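Local coordinates for protein glycosyl hydrolase family 26 (PDB 4ZXO) that acts as a beta-mannanase, hydrolysing the beta-1,4-linked mannose backbone of mannans, probably including galactomannan, at residues C54-G59 / I333-G337; V50-C54 / A321-V325. One frame throughout, in Å; residues are numbered along the deposited sequence.

Interaction 1. Residues C54-G59 / I333-G337. With K (potassium ion), chain B.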
ATOM      1  N   CYS A  54     -11.927  13.186 -12.043  1.00 17.27           N
ATOM      2  CA  CYS A  54     -12.744  13.808 -11.014  1.00 17.06           C
ATOM      3  C   CYS A  54     -12.270  15.195 -10.576  1.00 17.53           C
ATOM      4  O   CYS A  54     -13.012  15.842  -9.844  1.00 17.98           O
ATOM      5  CB  CYS A  54     -12.836  12.914  -9.763  1.00 18.10           C
ATOM      6  SG  CYS A  54     -11.315  12.921  -8.699  1.00 18.02           S
ATOM      7  N   GLY A  55     -11.084  15.641 -11.002  1.00 16.60           N
ATOM      8  CA  GLY A  55     -10.643  16.989 -10.722  1.00 16.01           C
ATOM      9  C   GLY A  55      -9.789  17.148  -9.488  1.00 16.09           C
ATOM     10  O   GLY A  55      -9.322  18.259  -9.220  1.00 17.58           O
ATOM     11  N   ALA A  56      -9.591  16.087  -8.709  1.00 14.16           N
ATOM     12  CA  ALA A  56      -8.665  16.198  -7.578  1.00 13.81           C
ATOM     13  C   ALA A  56      -7.700  15.035  -7.564  1.00 12.70           C
ATOM     14  O   ALA A  56      -8.027  13.925  -7.987  1.00 13.07           O
ATOM     15  CB  ALA A  56      -9.396  16.212  -6.278  1.00 13.98           C
ATOM     16  N   TYR A  57      -6.532  15.288  -6.999  1.00 12.49           N
ATOM     17  CA  TYR A  57      -5.605  14.188  -6.753  1.00 13.30           C
ATOM     18  C   TYR A  57      -6.142  13.211  -5.666  1.00 12.46           C
ATOM     19  O   TYR A  57      -6.819  13.621  -4.717  1.00 14.62           O
ATOM     20  CB  TYR A  57      -4.253  14.716  -6.309  1.00 13.44           C
ATOM     21  CG  TYR A  57      -3.474  15.422  -7.361  1.00 15.69           C
ATOM     22  CD1 TYR A  57      -2.893  14.717  -8.418  1.00 15.78           C
ATOM     23  CD2 TYR A  57      -3.319  16.808  -7.317  1.00 16.68           C
ATOM     24  CE1 TYR A  57      -2.122  15.381  -9.392  1.00 16.45           C
ATOM     25  CE2 TYR A  57      -2.575  17.474  -8.290  1.00 18.03           C
ATOM     26  CZ  TYR A  57      -1.969  16.757  -9.299  1.00 18.14           C
ATOM     27  OH  TYR A  57      -1.259  17.440 -10.249  1.00 20.09           O
ATOM     28  N   PRO A  58      -5.834  11.905  -5.789  1.00 11.79           N
ATOM     29  CA  PRO A  58      -6.237  10.953  -4.750  1.00 10.87           C
ATOM     30  C   PRO A  58      -5.534  11.303  -3.404  1.00 11.06           C
ATOM     31  O   PRO A  58      -4.414  11.821  -3.375  1.00 11.08           O
ATOM     32  CB  PRO A  58      -5.784   9.609  -5.309  1.00 11.62           C
ATOM     33  CG  PRO A  58      -4.682   9.935  -6.227  1.00 12.03           C
ATOM     34  CD  PRO A  58      -5.056  11.252  -6.858  1.00 11.41           C
ATOM     35  N   GLY A  59      -6.227  11.038  -2.308  1.00  9.72           N
ATOM     36  CA  GLY A  59      -5.679  11.284  -0.988  1.00  8.97           C
ATOM     37  C   GLY A  59      -4.448  10.435  -0.698  1.00  9.17           C
ATOM     38  O   GLY A  59      -3.600  10.813   0.107  1.00 10.44           O
ATOM     39  N   ILE A 333     -15.617   9.763   1.016  1.00 14.04           N
ATOM     40  CA  ILE A 333     -14.387   9.435   0.292  1.00 12.53           C
ATOM     41  C   ILE A 333     -13.553  10.670   0.093  1.00 13.42           C
ATOM     42  O   ILE A 333     -14.081  11.668  -0.447  1.00 14.91           O
ATOM     43  CB  ILE A 333     -14.698   8.819  -1.112  1.00 12.44           C
ATOM     44  CG1 ILE A 333     -15.682   7.643  -1.038  1.00 12.05           C
ATOM     45  CG2 ILE A 333     -13.420   8.357  -1.902  1.00 13.65           C
ATOM     46  CD1 ILE A 333     -15.226   6.468  -0.218  1.00 12.74           C
ATOM     47  N   LEU A 334     -12.269  10.603   0.468  1.00 11.80           N
ATOM     48  CA  LEU A 334     -11.469  11.803   0.620  1.00 10.95           C
ATOM     49  C   LEU A 334     -10.350  11.886  -0.425  1.00 12.00           C
ATOM     50  O   LEU A 334      -9.586  10.937  -0.652  1.00 12.78           O
ATOM     51  CB  LEU A 334     -10.857  11.879   2.000  1.00 10.91           C
ATOM     52  CG  LEU A 334     -11.804  11.738   3.183  1.00 10.98           C
ATOM     53  CD1 LEU A 334     -10.978  11.641   4.459  1.00 12.44           C
ATOM     54  CD2 LEU A 334     -12.799  12.861   3.261  1.00 12.96           C
ATOM     55  N   PHE A 335     -10.235  13.056  -1.018  1.00 12.56           N
ATOM     56  CA  PHE A 335      -9.237  13.368  -2.017  1.00 12.59           C
ATOM     57  C   PHE A 335      -8.501  14.583  -1.499  1.00 12.56           C
ATOM     58  O   PHE A 335      -9.022  15.331  -0.642  1.00 13.39           O
ATOM     59  CB  PHE A 335      -9.880  13.688  -3.415  1.00 12.91           C
ATOM     60  CG  PHE A 335     -10.541  12.516  -4.051  1.00 12.93           C
ATOM     61  CD1 PHE A 335      -9.946  11.864  -5.142  1.00 11.57           C
ATOM     62  CD2 PHE A 335     -11.783  12.053  -3.573  1.00 13.37           C
ATOM     63  CE1 PHE A 335     -10.556  10.743  -5.739  1.00 11.06           C
ATOM     64  CE2 PHE A 335     -12.389  10.942  -4.159  1.00 13.99           C
ATOM     65  CZ  PHE A 335     -11.767  10.264  -5.236  1.00 12.70           C
ATOM     66  N   VAL A 336      -7.342  14.856  -2.069  1.00 12.43           N
ATOM     67  CA  VAL A 336      -6.641  16.092  -1.748  1.00 12.68           C
ATOM     68  C   VAL A 336      -7.532  17.308  -1.947  1.00 13.86           C
ATOM     69  O   VAL A 336      -8.209  17.405  -2.979  1.00 15.06           O
ATOM     70  CB  VAL A 336      -5.386  16.210  -2.618  1.00 14.27           C
ATOM     71  CG1 VAL A 336      -4.790  17.592  -2.487  1.00 16.08           C
ATOM     72  CG2 VAL A 336      -4.358  15.110  -2.202  1.00 14.48           C
ATOM     73  N   GLY A 337      -7.541  18.235  -0.975  1.00 14.07           N
ATOM     74  CA  GLY A 337      -8.507  19.358  -0.937  1.00 13.73           C
ATOM     75  C   GLY A 337      -9.662  19.160   0.047  1.00 13.72           C
ATOM     76  O   GLY A 337     -10.286  20.126   0.517  1.00 14.04           O
TER
HETATM   77  K     K B 401     -15.486  13.330  -1.465  1.00 31.56           K
HETATM   78  O   HOH W   1      -6.523  17.815  -5.560  1.00 25.14           O
HETATM   79  O   HOH W   2     -17.425  15.078  -1.219  1.00 46.14           O
HETATM   80  O   HOH W   3     -15.264  16.424  -1.101  1.00 22.91           O
HETATM   81  O   HOH W   4     -13.729  14.731  -2.453  1.00 37.73           O
HETATM   82  O   HOH W   5     -15.252  14.959   0.723  1.00 47.88           O
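The Phe-335 side chain meets four residues of the loop 54-59. Its CB sits 3.3 Å from Tyr-57 O and also touches the methyl of Ala-56. CG is set beside the residue's own backbone N (chi1 -67°), which carries the ring past the Tyr-57 carbonyl toward Cys-54. CD1 then lies 3.6 Å from Tyr-57 O, which is at the ring edge and near its plane, while Pro-58 CA approaches the same carbon obliquely. Farther out, Phe-335 CE1 meets Cys-54 SG at 3.8 Å. The sulfur stands 4.3 Å from the Phe-335 ring centroid and 34° off the ring normal, an oblique sulfur-aromatic contact. Phe-29 and Ser-328 also pack against this buried side chain. Putting an alanine in place of Phe-335 would probably leave Cys-54 SG and Pro-58 CA without their aromatic neighbour and open a gap between the loop and residues 333-337.

One direct backbone bond joins the segments: Val-336 N donates to Tyr-57 O over 3.0 Å, with an N-H...O angle of 146° and the donor tilted out of the carbonyl plane. One water accepts from Tyr-57 N at 2.9 Å and donates to Val-336 O, linking the two backbones a second time. Beside these bonds, Val-336 CG2 reaches Pro-58 O at 3.5 Å and packs against Tyr-57 CB.

At the other end of 333-337, Ile-333 O coordinates potassium at 2.4 Å, with Ser-328 O, Ser-330 O and four waters completing the set. The contact thus joins the loop leading into strand 60-64 of the TIM barrel to short strand 333-334, whose Ile-333 carbonyl binds the potassium ion and which pairs in parallel with barrel strand 27-32.

Interaction 2. Residues V50-C54 / A321-V325; sequences VKSVC and ADDFV
A nearly perpendicular helix-helix packing joins helix 49-54 to helix 321-328, with Val-53 and Phe-324 prominent among the side chains that meet. The short segment axes approach to 9.5 Å at a signed crossing angle of -82°, which confines contact to a small patch. Val-53 CG1 is the shared atom there: it lies 3.7 Å from Phe-324 CD2, and it also touches Ala-321 O, the Ala-321 methyl and Val-325 CG2. The Phe-324 ring is carried toward helix 49-54 by a CG trans to the backbone N (chi1 -179°). Val-50 CG1 meets its rim near the ring plane, 4.0 Å from Phe-324 CZ. Cys-54 CB approaches obliquely, 3.9 Å from Phe-324 CE2. Cys-54 SG lies obliquely to the same ring, 5.2 Å from the Phe-324 centroid, a long sulfur-aromatic contact. Val-325 CG2 also comes within 3.4 Å of Val-53 O. Trp-282 and Phe-29 meet the Phe-324 ring edge-to-face, extending the apolar cluster beyond the two helices. No hydrogen bond passes between the two segments, so the geometry implies that they are held by van der Waals packing of methyls, sulfur and ring, with methyls also lying against two backbone carbonyl oxygens.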
ATOM      1  N   VAL A  50      -6.688   9.839 -12.204  1.00 13.63           N
ATOM      2  CA  VAL A  50      -7.747  10.173 -11.235  1.00 12.56           C
ATOM      3  C   VAL A  50      -8.152  11.650 -11.280  1.00 14.06           C
ATOM      4  O   VAL A  50      -9.339  11.972 -11.409  1.00 14.11           O
ATOM      5  CB  VAL A  50      -7.306   9.769  -9.796  1.00 10.60           C
ATOM      6  CG1 VAL A  50      -8.249  10.336  -8.753  1.00 10.62           C
ATOM      7  CG2 VAL A  50      -7.290   8.240  -9.733  1.00 11.35           C
ATOM      8  N   LYS A  51      -7.175  12.543 -11.248  1.00 13.63           N
ATOM      9  CA  LYS A  51      -7.494  13.953 -11.321  1.00 13.91           C
ATOM     10  C   LYS A  51      -8.118  14.302 -12.660  1.00 15.53           C
ATOM     11  O   LYS A  51      -9.050  15.102 -12.723  1.00 16.66           O
ATOM     12  CB  LYS A  51      -6.216  14.789 -11.067  1.00 14.93           C
ATOM     13  CG  LYS A  51      -6.458  16.314 -11.010  1.00 18.12           C
ATOM     14  CD  LYS A  51      -5.188  17.019 -10.613  1.00 21.85           C
ATOM     15  CE  LYS A  51      -5.309  18.544 -10.672  1.00 26.41           C
ATOM     16  NZ  LYS A  51      -4.984  19.013 -12.061  1.00 28.69           N
ATOM     17  N   SER A  52      -7.661  13.667 -13.745  1.00 15.44           N
ATOM     18  CA  SER A  52      -8.236  13.979 -15.070  1.00 16.94           C
ATOM     19  C   SER A  52      -9.703  13.634 -15.110  1.00 16.29           C
ATOM     20  O   SER A  52     -10.451  14.245 -15.886  1.00 17.72           O
ATOM     21  CB  SER A  52      -7.512  13.219 -16.183  1.00 17.83           C
ATOM     22  OG  SER A  52      -6.225  13.734 -16.357  1.00 18.51           O
ATOM     23  N   VAL A  53     -10.131  12.667 -14.287  1.00 15.48           N
ATOM     24  CA  VAL A  53     -11.567  12.321 -14.284  1.00 15.55           C
ATOM     25  C   VAL A  53     -12.376  13.125 -13.281  1.00 16.83           C
ATOM     26  O   VAL A  53     -13.401  13.718 -13.623  1.00 18.47           O
ATOM     27  CB  VAL A  53     -11.785  10.817 -14.024  1.00 14.57           C
ATOM     28  CG1 VAL A  53     -13.287  10.467 -13.776  1.00 14.99           C
ATOM     29  CG2 VAL A  53     -11.229  10.031 -15.177  1.00 15.78           C
ATOM     30  N   CYS A  54     -11.927  13.186 -12.043  1.00 17.27           N
ATOM     31  CA  CYS A  54     -12.744  13.808 -11.014  1.00 17.06           C
ATOM     32  C   CYS A  54     -12.270  15.195 -10.576  1.00 17.53           C
ATOM     33  O   CYS A  54     -13.012  15.842  -9.844  1.00 17.98           O
ATOM     34  CB  CYS A  54     -12.836  12.914  -9.763  1.00 18.10           C
ATOM     35  SG  CYS A  54     -11.315  12.921  -8.699  1.00 18.02           S
ATOM     36  N   ALA A 321     -16.204   6.211 -15.861  1.00 15.50           N
ATOM     37  CA  ALA A 321     -15.712   7.516 -15.374  1.00 16.23           C
ATOM     38  C   ALA A 321     -16.767   8.418 -14.742  1.00 16.10           C
ATOM     39  O   ALA A 321     -16.531   8.974 -13.664  1.00 15.12           O
ATOM     40  CB  ALA A 321     -15.028   8.266 -16.497  1.00 15.63           C
ATOM     41  N   ASP A 322     -17.926   8.541 -15.371  1.00 17.79           N
ATOM     42  CA  ASP A 322     -18.972   9.371 -14.777  1.00 18.84           C
ATOM     43  C   ASP A 322     -19.354   8.857 -13.397  1.00 16.90           C
ATOM     44  O   ASP A 322     -19.565   9.637 -12.483  1.00 17.05           O
ATOM     45  CB  ASP A 322     -20.209   9.401 -15.669  1.00 21.31           C
ATOM     46  CG  ASP A 322     -19.986  10.200 -16.927  1.00 25.62           C
ATOM     47  OD1 ASP A 322     -19.044  11.007 -16.960  1.00 26.17           O
ATOM     48  OD2 ASP A 322     -20.784  10.031 -17.879  1.00 28.05           O
ATOM     49  N   ASP A 323     -19.405   7.536 -13.236  1.00 16.01           N
ATOM     50  CA  ASP A 323     -19.789   6.985 -11.938  1.00 14.71           C
ATOM     51  C   ASP A 323     -18.675   7.209 -10.904  1.00 14.03           C
ATOM     52  O   ASP A 323     -18.956   7.379  -9.715  1.00 15.28           O
ATOM     53  CB  ASP A 323     -20.098   5.482 -12.058  1.00 15.80           C
ATOM     54  CG  ASP A 323     -20.619   4.904 -10.767  1.00 15.73           C
ATOM     55  OD1 ASP A 323     -21.714   5.313 -10.353  1.00 15.88           O
ATOM     56  OD2 ASP A 323     -19.947   4.012 -10.192  1.00 15.81           O
ATOM     57  N   PHE A 324     -17.408   7.156 -11.336  1.00 13.19           N
ATOM     58  CA  PHE A 324     -16.312   7.498 -10.449  1.00 12.71           C
ATOM     59  C   PHE A 324     -16.450   8.949  -9.962  1.00 13.17           C
ATOM     60  O   PHE A 324     -16.141   9.254  -8.808  1.00 12.86           O
ATOM     61  CB  PHE A 324     -14.978   7.310 -11.163  1.00 12.90           C
ATOM     62  CG  PHE A 324     -13.800   7.619 -10.290  1.00 12.94           C
ATOM     63  CD1 PHE A 324     -13.396   6.723  -9.302  1.00 12.46           C
ATOM     64  CD2 PHE A 324     -13.137   8.827 -10.408  1.00 14.75           C
ATOM     65  CE1 PHE A 324     -12.309   7.005  -8.488  1.00 13.82           C
ATOM     66  CE2 PHE A 324     -12.053   9.141  -9.563  1.00 15.24           C
ATOM     67  CZ  PHE A 324     -11.629   8.199  -8.613  1.00 14.56           C
ATOM     68  N   VAL A 325     -16.863   9.850 -10.854  1.00 12.85           N
ATOM     69  CA  VAL A 325     -17.077  11.237 -10.412  1.00 14.02           C
ATOM     70  C   VAL A 325     -18.128  11.264  -9.286  1.00 15.11           C
ATOM     71  O   VAL A 325     -17.913  11.902  -8.270  1.00 14.82           O
ATOM     72  CB  VAL A 325     -17.507  12.159 -11.553  1.00 13.56           C
ATOM     73  CG1 VAL A 325     -17.914  13.557 -10.975  1.00 14.37           C
ATOM     74  CG2 VAL A 325     -16.328  12.343 -12.551  1.00 13.49           C
TER

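Overall arrangement
Interactions 1 and 2 share Cys-54, whose sulfur lies obliquely to the Phe-335 ring in one and the Phe-324 ring in the other; their centres lie 10 Å apart. A second junction is Val-50, whose CG1 is 3.8 Å from Phe-335 CE1. Along the chain the pairings alternate: helix 49-54 runs into 54-59, and helix 321-328 ends at potassium ligand Ser-328, followed by Ser-330 and then Ile-333 of 333-337. Cys-54 SG, that side chain's nearest atom, is about 8 Å from the potassium ion. Both contacts are peripheral, centred about 17 and 21 Å from the chain's centre. Interaction 1 adjoins the N-terminal end of strand 60-64, whereas TIM-barrel active sites lie at C-terminal strand ends.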